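Local coordinates for succinate-semialdehyde dehydrogenase (Synechococcus sp., PDB 4ITA), which probably oxidises succinic semialdehyde to succinate, using NADP+ as the electron acceptor, at residues 83-86 with 87-91; 242-245 with 246-249. All coordinates share one frame; numbering follows the deposited sequence.

Contact 1 and contact 2 are both local, one within helix 79-103 and the other at the start of helix 245-257, and they come in series along the chain. Their centres lie 29 Å apart and their nearest atoms about 17 Å apart, so neither touches the other. Contact 1 is the one near the cofactor: the side chain of Glu85 comes to about 9 Å of the bound NADPH. Contact 2 sits farther out, 26 Å from the centre of the chain against 14 Å for contact 1, beside the seven-stranded sheet that includes strand 235-239, and one of its side chains reaches the second subunit.

Contact 1: residues 83-86 with 87-91; sequences IAEA and EKSAL
Glu85 O is gripped twice by Ser89, one turn further along helix 79-103: the backbone Ser89 N donates to it over 2.9 Å, and Ser89 OG adds a second bond of the same length. This is an i to i+4 helical contact in which a serine side chain bonds back to the carbonyl one turn earlier. The two donors approach from opposite faces of the carbonyl plane, the hydroxyl being the more tilted, 34° from it. The first torsion of Ser89 turns OG back over the preceding turn, anti to the carbonyl carbon and beside the backbone N (chi1 -64°), which lets the hydroxyl donate to a carbonyl of its own helix. Ser89 is buried, its side chain touching Leu60, Phe136 and Phe140; an alanine here would probably leave Glu85 O with the backbone donor alone.

The regular i to i+4 ladder runs on both sides of this bond, from Glu87 N to Ile83 O, Lys88 N to Ala84 O and Ala90 N to Ala86 O. Two charged side chains lead away from it. The carboxylate of Glu85 forms a salt bridge with Lys77 and accepts from the backbone N of Phe136 and Trp137, while Lys88, fully extended, carries NZ to Ser421 O and a cation-pi contact with Trp137. On the exposed side, Glu87 lies obliquely across Ile83. Its CG, anti to the carbonyl carbon (chi1 -70°), packs 3.4 Å from Ile83 O, and beyond it Glu87 OE1 comes to 3.8 Å from the methyl Ile83 CG2.

Contact 2: residues 242-245 with 246-249; sequences SADL and DEAV
The carboxylates of Asp244 and Glu247 meet with their planes 69° apart and their side chains crossing at about a right angle, in an N-cap at the start of helix 245-257. Asp244 is the cap: its OD1 accepts from Glu247 N in a nearly straight bond, 171° at the hydrogen and 3.1 Å long. The donor stands above the carboxylate plane, 65° out of it. The first torsion of Asp244, with CG trans to N and beside the carbonyl carbon, brings OD1 to that N-H, and Asp244 CG rests 3.6 Å from Glu247 CB.

Like charges also come near each other here, Asp244 OD2 lying 3.8 Å from Glu247 OE1. The crowding is probably eased by Lys456 of the second subunit, which makes a salt bridge to Glu247 OE2 and ties this helix end to the dimer partner. A water lies between Asp244 OD1 and Asp246 N, giving its hydrogen to the carboxylate and accepting from the amide, so a second N-H of the first turn is satisfied. The side chain of Asp246 goes elsewhere, to a salt bridge with Lys283 on helix 274-289.

After the cap the helix ladder begins, with Ala248 N reaching Asp244 O at 2.9 Å and Val249 N reaching Leu245 O. That second carbonyl is also touched by a methyl, Val249 CG2, at 3.3 Å.

Contact 1: residues 83-86 with 87-91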
loop_
_atom_site.group_PDB
_atom_site.type_symbol
_atom_site.label_atom_id
_atom_site.label_comp_id
_atom_site.label_asym_id
_atom_site.label_seq_id
_atom_site.Cartn_x
_atom_site.Cartn_y
_atom_site.Cartn_z
ATOM N N ILE A 83 3.878 -15.492 28.400
ATOM C CA ILE A 83 3.046 -14.684 29.276
ATOM C C ILE A 83 3.163 -13.224 28.852
ATOM O O ILE A 83 2.156 -12.537 28.690
ATOM C CB ILE A 83 3.436 -14.874 30.767
ATOM C CG1 ILE A 83 2.946 -16.234 31.267
ATOM C CG2 ILE A 83 2.858 -13.755 31.627
ATOM C CD1 ILE A 83 3.504 -16.630 32.624
ATOM N N ALA A 84 4.390 -12.754 28.633
ATOM C CA ALA A 84 4.587 -11.389 28.164
ATOM C C ALA A 84 3.893 -11.160 26.822
ATOM O O ALA A 84 3.330 -10.087 26.581
ATOM C CB ALA A 84 6.082 -11.047 28.075
ATOM N N GLU A 85 3.916 -12.166 25.949
ATOM C CA GLU A 85 3.267 -12.031 24.648
ATOM C C GLU A 85 1.745 -11.879 24.790
ATOM O O GLU A 85 1.120 -11.074 24.087
ATOM C CB GLU A 85 3.621 -13.197 23.721
ATOM C CG GLU A 85 2.954 -13.036 22.372
ATOM C CD GLU A 85 3.336 -14.077 21.348
ATOM O OE1 GLU A 85 4.333 -14.815 21.529
ATOM O OE2 GLU A 85 2.625 -14.144 20.329
ATOM N N ALA A 86 1.148 -12.648 25.693
ATOM C CA ALA A 86 -0.284 -12.524 25.953
ATOM C C ALA A 86 -0.605 -11.138 26.518
ATOM O O ALA A 86 -1.609 -10.514 26.157
ATOM C CB ALA A 86 -0.755 -13.612 26.908
ATOM N N GLU A 87 0.259 -10.638 27.394
ATOM C CA GLU A 87 0.077 -9.307 27.954
ATOM C C GLU A 87 0.163 -8.222 26.883
ATOM O O GLU A 87 -0.627 -7.273 26.878
ATOM C CB GLU A 87 1.118 -9.054 29.049
ATOM C CG GLU A 87 0.901 -9.881 30.308
ATOM C CD GLU A 87 2.050 -9.772 31.298
ATOM O OE1 GLU A 87 1.869 -10.203 32.457
ATOM O OE2 GLU A 87 3.127 -9.269 30.917
ATOM N N LYS A 88 1.114 -8.364 25.965
ATOM C CA LYS A 88 1.267 -7.374 24.909
ATOM C C LYS A 88 0.083 -7.425 23.937
ATOM O O LYS A 88 -0.333 -6.392 23.398
ATOM C CB LYS A 88 2.588 -7.591 24.180
ATOM C CG LYS A 88 3.065 -6.407 23.368
ATOM C CD LYS A 88 4.424 -6.704 22.771
ATOM C CE LYS A 88 4.941 -5.533 21.969
ATOM N NZ LYS A 88 6.366 -5.748 21.609
ATOM N N SER A 89 -0.455 -8.625 23.724
ATOM C CA SER A 89 -1.675 -8.808 22.937
ATOM C C SER A 89 -2.846 -8.028 23.543
ATOM O O SER A 89 -3.600 -7.358 22.826
ATOM C CB SER A 89 -2.016 -10.298 22.818
ATOM O OG SER A 89 -1.008 -10.995 22.096
ATOM N N ALA A 90 -3.002 -8.115 24.861
ATOM C CA ALA A 90 -4.021 -7.325 25.547
ATOM C C ALA A 90 -3.772 -5.837 25.337
ATOM O O ALA A 90 -4.705 -5.064 25.122
ATOM C CB ALA A 90 -4.040 -7.656 27.026
ATOM N N LEU A 91 -2.505 -5.439 25.390
ATOM C CA LEU A 91 -2.152 -4.033 25.287
ATOM C C LEU A 91 -2.561 -3.440 23.943
ATOM O O LEU A 91 -3.056 -2.323 23.889
ATOM C CB LEU A 91 -0.650 -3.862 25.503
ATOM C CG LEU A 91 -0.098 -2.463 25.730
ATOM C CD1 LEU A 91 -0.572 -1.936 27.077
ATOM C CD2 LEU A 91 1.425 -2.503 25.645
#

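Contact 2: residues 242-245 with 246-249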
loop_
_atom_site.group_PDB
_atom_site.type_symbol
_atom_site.label_atom_id
_atom_site.label_comp_id
_atom_site.label_asym_id
_atom_site.label_seq_id
_atom_site.Cartn_x
_atom_site.Cartn_y
_atom_site.Cartn_z
ATOM N N SER A 242 31.714 5.407 22.639
ATOM C CA SER A 242 31.116 6.137 23.753
ATOM C C SER A 242 29.925 5.412 24.368
ATOM O O SER A 242 29.271 5.937 25.265
ATOM C CB SER A 242 30.695 7.539 23.324
ATOM O OG SER A 242 29.669 7.493 22.346
ATOM N N ALA A 243 29.641 4.205 23.892
ATOM C CA ALA A 243 28.512 3.436 24.421
ATOM C C ALA A 243 28.717 2.967 25.861
ATOM O O ALA A 243 29.849 2.776 26.302
ATOM C CB ALA A 243 28.239 2.241 23.527
ATOM N N ASP A 244 27.612 2.783 26.583
ATOM C CA ASP A 244 27.625 2.043 27.842
ATOM C C ASP A 244 27.767 0.579 27.462
ATOM O O ASP A 244 26.782 -0.080 27.112
ATOM C CB ASP A 244 26.321 2.266 28.621
ATOM C CG ASP A 244 26.283 1.531 29.980
ATOM O OD1 ASP A 244 27.012 0.533 30.199
ATOM O OD2 ASP A 244 25.481 1.957 30.837
ATOM N N LEU A 245 28.994 0.076 27.533
ATOM C CA LEU A 245 29.325 -1.242 27.009
ATOM C C LEU A 245 28.585 -2.355 27.733
ATOM O O LEU A 245 28.052 -3.263 27.098
ATOM C CB LEU A 245 30.835 -1.491 27.080
ATOM C CG LEU A 245 31.613 -1.693 25.781
ATOM C CD1 LEU A 245 31.146 -0.750 24.674
ATOM C CD2 LEU A 245 33.096 -1.514 26.035
ATOM N N ASP A 246 28.547 -2.295 29.059
ATOM C CA ASP A 246 27.885 -3.347 29.819
ATOM C C ASP A 246 26.386 -3.400 29.525
ATOM O O ASP A 246 25.820 -4.488 29.372
ATOM C CB ASP A 246 28.144 -3.210 31.323
ATOM C CG ASP A 246 29.569 -3.558 31.709
ATOM O OD1 ASP A 246 30.302 -4.156 30.895
ATOM O OD2 ASP A 246 29.956 -3.242 32.853
ATOM N N GLU A 247 25.745 -2.237 29.420
ATOM C CA GLU A 247 24.329 -2.203 29.038
ATOM C C GLU A 247 24.134 -2.758 27.628
ATOM O O GLU A 247 23.217 -3.537 27.387
ATOM C CB GLU A 247 23.729 -0.791 29.133
ATOM C CG GLU A 247 22.222 -0.781 28.845
ATOM C CD GLU A 247 21.595 0.612 28.809
ATOM O OE1 GLU A 247 22.339 1.610 28.798
ATOM O OE2 GLU A 247 20.348 0.690 28.785
ATOM N N ALA A 248 25.000 -2.356 26.704
ATOM C CA ALA A 248 24.914 -2.830 25.326
ATOM C C ALA A 248 25.051 -4.354 25.225
ATOM O O ALA A 248 24.349 -4.989 24.436
ATOM C CB ALA A 248 25.942 -2.124 24.441
ATOM N N VAL A 249 25.942 -4.947 26.020
ATOM C CA VAL A 249 26.100 -6.402 26.039
ATOM C C VAL A 249 24.860 -7.114 26.581
ATOM O O VAL A 249 24.386 -8.102 26.009
ATOM C CB VAL A 249 27.328 -6.832 26.882
ATOM C CG1 VAL A 249 27.322 -8.344 27.104
ATOM C CG2 VAL A 249 28.613 -6.395 26.210
HETATM O O HOH W 1 29.834 -0.208 30.820
#